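PDB 4FVA: 5'-tyrosyl-DNA phosphodiesterase, which belongs to the endonuclease/exonuclease/phosphatase family of the DNase I-like clan and is a magnesium-binding enzyme built around two packed beta-sheets. Local coordinates for residues A[17-22]-A[242-247]; A[163-168]-A[213-218]. One frame throughout, in Å; residues are numbered along the deposited sequence.

Contact 1: A[17-22]-A[242-247]. With MG (magnesium ion), chain F.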
loop_
_atom_site.group_PDB
_atom_site.type_symbol
_atom_site.label_atom_id
_atom_site.label_comp_id
_atom_site.label_asym_id
_atom_site.label_seq_id
_atom_site.Cartn_x
_atom_site.Cartn_y
_atom_site.Cartn_z
ATOM N N MET A 17 -1.726 -2.778 5.987
ATOM C CA MET A 17 -0.478 -2.029 5.988
ATOM C C MET A 17 -0.018 -1.893 4.544
ATOM O O MET A 17 -0.188 -2.827 3.753
ATOM C CB MET A 17 0.577 -2.770 6.813
ATOM C CG MET A 17 1.952 -2.099 6.822
ATOM S SD MET A 17 2.980 -2.904 8.049
ATOM C CE MET A 17 4.603 -2.348 7.540
ATOM N N SER A 18 0.520 -0.722 4.191
ATOM C CA SER A 18 1.043 -0.476 2.840
ATOM C C SER A 18 2.405 0.200 2.918
ATOM O O SER A 18 2.600 1.117 3.731
ATOM C CB SER A 18 0.079 0.384 2.028
ATOM O OG SER A 18 0.595 0.633 0.729
ATOM N N TRP A 19 3.337 -0.225 2.067
ATOM C CA TRP A 19 4.715 0.246 2.177
ATOM C C TRP A 19 5.455 0.195 0.853
ATOM O O TRP A 19 5.563 -0.865 0.226
ATOM C CB TRP A 19 5.465 -0.614 3.199
ATOM C CG TRP A 19 6.627 0.051 3.869
ATOM C CD1 TRP A 19 7.155 1.298 3.599
ATOM C CD2 TRP A 19 7.409 -0.490 4.945
ATOM N NE1 TRP A 19 8.207 1.551 4.443
ATOM C CE2 TRP A 19 8.382 0.478 5.283
ATOM C CE3 TRP A 19 7.372 -1.694 5.661
ATOM C CZ2 TRP A 19 9.308 0.280 6.317
ATOM C CZ3 TRP A 19 8.296 -1.896 6.684
ATOM C CH2 TRP A 19 9.255 -0.907 7.001
ATOM N N ASN A 20 5.962 1.348 0.432
ATOM C CA ASN A 20 6.906 1.380 -0.673
ATOM C C ASN A 20 8.259 1.093 -0.060
ATOM O O ASN A 20 8.764 1.903 0.727
ATOM C CB ASN A 20 6.870 2.735 -1.383
ATOM C CG ASN A 20 7.919 2.852 -2.472
ATOM O OD1 ASN A 20 9.008 2.290 -2.354
ATOM N ND2 ASN A 20 7.589 3.573 -3.545
ATOM N N ILE A 21 8.833 -0.063 -0.390
ATOM C CA ILE A 21 10.044 -0.502 0.306
ATOM C C ILE A 21 11.360 -0.103 -0.388
ATOM O O ILE A 21 12.456 -0.527 0.013
ATOM C CB ILE A 21 10.010 -2.009 0.631
ATOM C CG1 ILE A 21 9.996 -2.858 -0.634
ATOM C CG2 ILE A 21 8.790 -2.334 1.574
ATOM C CD1 ILE A 21 10.001 -4.347 -0.363
ATOM N N ASP A 22 11.250 0.733 -1.417
ATOM C CA ASP A 22 12.447 1.339 -1.996
ATOM C C ASP A 22 13.433 0.266 -2.441
ATOM O O ASP A 22 14.638 0.378 -2.194
ATOM C CB ASP A 22 13.094 2.255 -0.954
ATOM C CG ASP A 22 14.062 3.269 -1.554
ATOM O OD1 ASP A 22 14.066 3.440 -2.786
ATOM O OD2 ASP A 22 14.812 3.903 -0.771
ATOM N N CYS A 242 20.612 3.484 8.101
ATOM C CA CYS A 242 19.595 4.011 7.195
ATOM C C CYS A 242 18.205 3.527 7.620
ATOM O O CYS A 242 18.071 2.612 8.459
ATOM C CB CYS A 242 19.902 3.621 5.757
ATOM S SG CYS A 242 19.822 1.841 5.501
ATOM N N PHE A 243 17.167 4.153 7.070
ATOM C CA PHE A 243 15.815 3.690 7.304
ATOM C C PHE A 243 15.536 2.515 6.375
ATOM O O PHE A 243 16.215 2.357 5.358
ATOM C CB PHE A 243 14.826 4.823 7.078
ATOM C CG PHE A 243 15.024 5.990 8.015
ATOM C CD1 PHE A 243 14.443 5.987 9.278
ATOM C CD2 PHE A 243 15.793 7.087 7.634
ATOM C CE1 PHE A 243 14.615 7.054 10.147
ATOM C CE2 PHE A 243 15.981 8.165 8.508
ATOM C CZ PHE A 243 15.397 8.151 9.758
ATOM N N PRO A 244 14.558 1.663 6.730
ATOM C CA PRO A 244 14.241 0.542 5.834
ATOM C C PRO A 244 13.899 1.038 4.437
ATOM O O PRO A 244 14.263 0.421 3.441
ATOM C CB PRO A 244 13.000 -0.087 6.492
ATOM C CG PRO A 244 13.155 0.234 7.964
ATOM C CD PRO A 244 13.752 1.637 7.967
ATOM N N SER A 245 13.222 2.174 4.379
ATOM C CA SER A 245 12.789 2.758 3.114
ATOM C C SER A 245 12.795 4.271 3.221
ATOM O O SER A 245 12.794 4.804 4.321
ATOM C CB SER A 245 11.374 2.269 2.777
ATOM O OG SER A 245 10.860 2.932 1.633
ATOM N N ASP A 246 12.766 4.962 2.087
ATOM C CA ASP A 246 12.602 6.413 2.107
ATOM C C ASP A 246 11.145 6.798 2.371
ATOM O O ASP A 246 10.841 7.987 2.539
ATOM C CB ASP A 246 13.131 7.072 0.823
ATOM C CG ASP A 246 12.363 6.654 -0.409
ATOM O OD1 ASP A 246 11.936 5.477 -0.498
ATOM O OD2 ASP A 246 12.176 7.510 -1.301
ATOM N N HIS A 247 10.251 5.801 2.367
ATOM C CA HIS A 247 8.844 5.977 2.788
ATOM C C HIS A 247 8.578 5.376 4.181
ATOM O O HIS A 247 9.143 4.341 4.530
ATOM C CB HIS A 247 7.865 5.284 1.822
ATOM C CG HIS A 247 7.778 5.913 0.464
ATOM N ND1 HIS A 247 6.638 6.543 0.011
ATOM C CD2 HIS A 247 8.669 5.968 -0.556
ATOM C CE1 HIS A 247 6.840 6.986 -1.218
ATOM N NE2 HIS A 247 8.064 6.649 -1.586
HETATM MG MG MG F . 12.769 4.284 -4.577
HETATM O O HOH W 1 11.101 4.372 -2.714
HETATM O O HOH W 2 14.924 4.846 -5.825
#

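Contact 2: A[163-168]-A[213-218]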
loop_
_atom_site.group_PDB
_atom_site.type_symbol
_atom_site.label_atom_id
_atom_site.label_comp_id
_atom_site.label_asym_id
_atom_site.label_seq_id
_atom_site.Cartn_x
_atom_site.Cartn_y
_atom_site.Cartn_z
ATOM N N GLY A 163 -5.388 1.265 -2.432
ATOM C CA GLY A 163 -4.315 2.190 -2.114
ATOM C C GLY A 163 -2.935 1.728 -2.560
ATOM O O GLY A 163 -2.789 0.941 -3.507
ATOM N N GLY A 164 -1.924 2.226 -1.858
ATOM C CA GLY A 164 -0.541 1.963 -2.177
ATOM C C GLY A 164 0.208 3.273 -2.195
ATOM O O GLY A 164 -0.156 4.236 -1.500
ATOM N N ASP A 165 1.249 3.324 -3.012
ATOM C CA ASP A 165 1.976 4.560 -3.223
ATOM C C ASP A 165 1.318 5.271 -4.382
ATOM O O ASP A 165 1.539 4.905 -5.532
ATOM C CB ASP A 165 3.444 4.288 -3.538
ATOM C CG ASP A 165 4.247 5.571 -3.724
ATOM O OD1 ASP A 165 3.638 6.666 -3.732
ATOM O OD2 ASP A 165 5.484 5.483 -3.881
ATOM N N LEU A 166 0.460 6.244 -4.085
ATOM C CA LEU A 166 -0.290 6.927 -5.144
ATOM C C LEU A 166 0.438 8.176 -5.684
ATOM O O LEU A 166 -0.009 8.785 -6.664
ATOM C CB LEU A 166 -1.709 7.275 -4.675
ATOM C CG LEU A 166 -2.489 6.139 -4.004
ATOM C CD1 LEU A 166 -3.938 6.545 -3.730
ATOM C CD2 LEU A 166 -2.441 4.885 -4.888
ATOM N N ASN A 167 1.544 8.561 -5.046
ATOM C CA ASN A 167 2.349 9.683 -5.542
ATOM C C ASN A 167 1.559 10.969 -5.734
ATOM O O ASN A 167 1.892 11.786 -6.604
ATOM C CB ASN A 167 3.058 9.309 -6.844
ATOM C CG ASN A 167 4.410 8.666 -6.599
ATOM O OD1 ASN A 167 5.198 9.158 -5.790
ATOM N ND2 ASN A 167 4.671 7.548 -7.271
ATOM N N LEU A 168 0.528 11.147 -4.914
ATOM C CA LEU A 168 -0.424 12.243 -5.086
ATOM C C LEU A 168 -0.003 13.535 -4.406
ATOM O O LEU A 168 0.593 13.519 -3.321
ATOM C CB LEU A 168 -1.816 11.847 -4.558
ATOM C CG LEU A 168 -2.685 10.857 -5.352
ATOM C CD1 LEU A 168 -3.962 10.460 -4.574
ATOM C CD2 LEU A 168 -3.036 11.398 -6.740
ATOM N N MET A 213 5.267 14.862 1.710
ATOM C CA MET A 213 4.087 14.499 0.933
ATOM C C MET A 213 3.332 13.338 1.555
ATOM O O MET A 213 3.906 12.510 2.265
ATOM C CB MET A 213 4.472 14.162 -0.513
ATOM C CG MET A 213 5.257 15.269 -1.204
ATOM S SD MET A 213 4.214 16.726 -1.433
ATOM C CE MET A 213 3.059 16.148 -2.672
ATOM N N ARG A 214 2.026 13.301 1.307
ATOM C CA ARG A 214 1.215 12.172 1.707
ATOM C C ARG A 214 0.966 11.316 0.483
ATOM O O ARG A 214 -0.162 11.230 -0.012
ATOM C CB ARG A 214 -0.093 12.643 2.335
ATOM C CG ARG A 214 -0.902 11.516 2.947
ATOM C CD ARG A 214 -1.924 12.043 3.950
ATOM N NE ARG A 214 -3.092 12.650 3.312
ATOM C CZ ARG A 214 -4.173 11.970 2.940
ATOM N NH1 ARG A 214 -4.227 10.649 3.118
ATOM N NH2 ARG A 214 -5.199 12.602 2.380
ATOM N N PHE A 215 2.034 10.675 0.023
ATOM C CA PHE A 215 2.037 9.886 -1.199
ATOM C C PHE A 215 1.302 8.567 -1.006
ATOM O O PHE A 215 0.683 8.047 -1.925
ATOM C CB PHE A 215 3.482 9.590 -1.622
ATOM C CG PHE A 215 4.188 10.744 -2.313
ATOM C CD1 PHE A 215 3.471 11.738 -2.963
ATOM C CD2 PHE A 215 5.587 10.807 -2.327
ATOM C CE1 PHE A 215 4.135 12.783 -3.610
ATOM C CE2 PHE A 215 6.260 11.849 -2.972
ATOM C CZ PHE A 215 5.530 12.836 -3.612
ATOM N N ASP A 216 1.407 8.014 0.195
ATOM C CA ASP A 216 0.875 6.696 0.466
ATOM C C ASP A 216 -0.484 6.802 1.143
ATOM O O ASP A 216 -0.620 7.450 2.177
ATOM C CB ASP A 216 1.881 5.930 1.322
ATOM C CG ASP A 216 3.267 5.931 0.702
ATOM O OD1 ASP A 216 3.489 5.094 -0.189
ATOM O OD2 ASP A 216 4.121 6.779 1.070
ATOM N N ARG A 217 -1.496 6.179 0.550
ATOM C CA ARG A 217 -2.854 6.321 1.065
ATOM C C ARG A 217 -3.632 5.023 0.964
ATOM O O ARG A 217 -3.317 4.153 0.147
ATOM C CB ARG A 217 -3.614 7.419 0.310
ATOM C CG ARG A 217 -2.893 8.770 0.275
ATOM C CD ARG A 217 -3.762 9.859 -0.341
ATOM N NE ARG A 217 -3.005 11.103 -0.545
ATOM C CZ ARG A 217 -3.550 12.268 -0.888
ATOM N NH1 ARG A 217 -4.863 12.367 -1.069
ATOM N NH2 ARG A 217 -2.785 13.337 -1.049
ATOM N N LEU A 218 -4.657 4.911 1.799
ATOM C CA LEU A 218 -5.561 3.773 1.771
ATOM C C LEU A 218 -6.990 4.286 1.781
ATOM O O LEU A 218 -7.366 5.075 2.650
ATOM C CB LEU A 218 -5.326 2.882 2.994
ATOM C CG LEU A 218 -4.248 1.821 2.780
ATOM C CD1 LEU A 218 -3.871 1.135 4.101
ATOM C CD2 LEU A 218 -4.725 0.801 1.726
HETATM O O HOH W 3 0.496 14.776 -0.851
#

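Contact 1: A[17-22]-A[242-247]
Ser245 OG is gripped from both sides of the contact: it donates to Asn20 O at 2.5 Å and accepts from the backbone N of His247, an ST turn in which the N-H points almost straight at the hydroxyl (170°). One hydroxyl thus joins the end of strand 13-20 to the loop 242-247. The hydroxyl proton is spent on Asn20 O, which the donor meets only slightly tilted from the carbonyl plane.

Trp19 makes a second link. Its NE1 donates to His247 O at 2.9 Å, the oxygen lying at the ring edge near the indole plane, while the nitrogen stands well above the plane of the carbonyl. Farther along the same ring, Trp19 CZ2 packs against Pro244 CB at 3.7 Å. Asn20 lays its amide flat on one face of the His247 imidazole, the two planes only 5° apart, with CB adding a CH-pi contact. Its CG is turned away from the backbone N (chi1 175°), which carries the amide over the ring and lets Asn20 OD1 accept from Asp22 N at 2.9 Å, closing an Asx turn.

Just past that turn, Asp22 OD1 binds the magnesium ion at 2.4 Å; Glu52 is a further ligand. Asp246 brings a second carboxylate close, its OD1 3.3 Å from Asp22 OD2; the two oxygens are not hydrogen-bonded. Water 1, a magnesium ligand, lies within hydrogen-bonding distance of Asn20 OD1 and, at 2.6 Å, of Asp246 OD1, and Trp197 takes the other oxygen of Asp246. Lys205 also reaches Asp22 OD1. The cation and the lysine probably offset the crowding of negative charge at this acidic metal site, and the Asx turn is consistent with Asn20 acting from the second shell to set the backbone of Asp22.

Contact 2: A[163-168]-A[213-218]
Where strand 159-163 pairs antiparallel with strand 212-221 in one sheet of the DNase I-like fold, the chain turns a corner at Gly164. Gly164 and Arg217 form the hydrogen-bonded pair, each N donating to the other's O at 3.1 Å. Beyond the corner Phe215 O takes over, accepting from Leu166 N at 2.8 Å and more weakly from Asn167 N. The side chains of the non-hydrogen-bonded pair Asp165 and Asp216 leave the same face of the sheet, Asp216 OD1 3.4 Å from Asp165 CB; Asp165 OD2 is bonded to Asn20, and Asp216 OD2 to Thr196 and His247.

The Phe215 ring is held between two residues: Met213 CB covers the centre of one face, and Asn167 OD1 stands 3.8 Å above the other, its amide steeply inclined to the ring and its ND2 hydrogen-bonded to Leu127 O. Leu168 O comes to the ring edge, 3.4 Å from Phe215 CD1. Leu168 CB lies over one face of the Arg217 guanidinium and Arg214 NH2 over the opposite one. Arg217 NE donates to Arg214 O at 2.9 Å, almost straight (172°) and in the guanidinium plane, which fixes its rotation. Water 3 bridges Leu168 O and Arg214 N.

Strand 118-126 pairs with Gly163 on the other side, helix 134-154 touches Leu166 and Leu168 through Phe141, and Arg214 reaches Asp182 in a salt bridge near helix 183-186.

Contact 2 is nested along the chain inside the loop closed by contact 1, and their centres lie 12 Å apart. Two polar bonds join the two sheets here: His247 ND1 to Asp216 OD2 at 2.7 Å and Asn20 ND2 to Asp165 OD2 at 2.9 Å, both probable hydrogen bonds. Asp216 thus meets the edge of the His247 ring, while Asp165 OD2 also packs 3.3 Å from His247 CE1. The Asn20 side chain lies about 4 Å from a malonate ion and Asn167 hydrogen-bonds a malonate ion, probably marking a pocket. Through Asp165 and Asn20, contact 2 is tied to the second shell of the magnesium ion, which Asn20 joins by way of water 1, consistent with an indirect part in ordering the site.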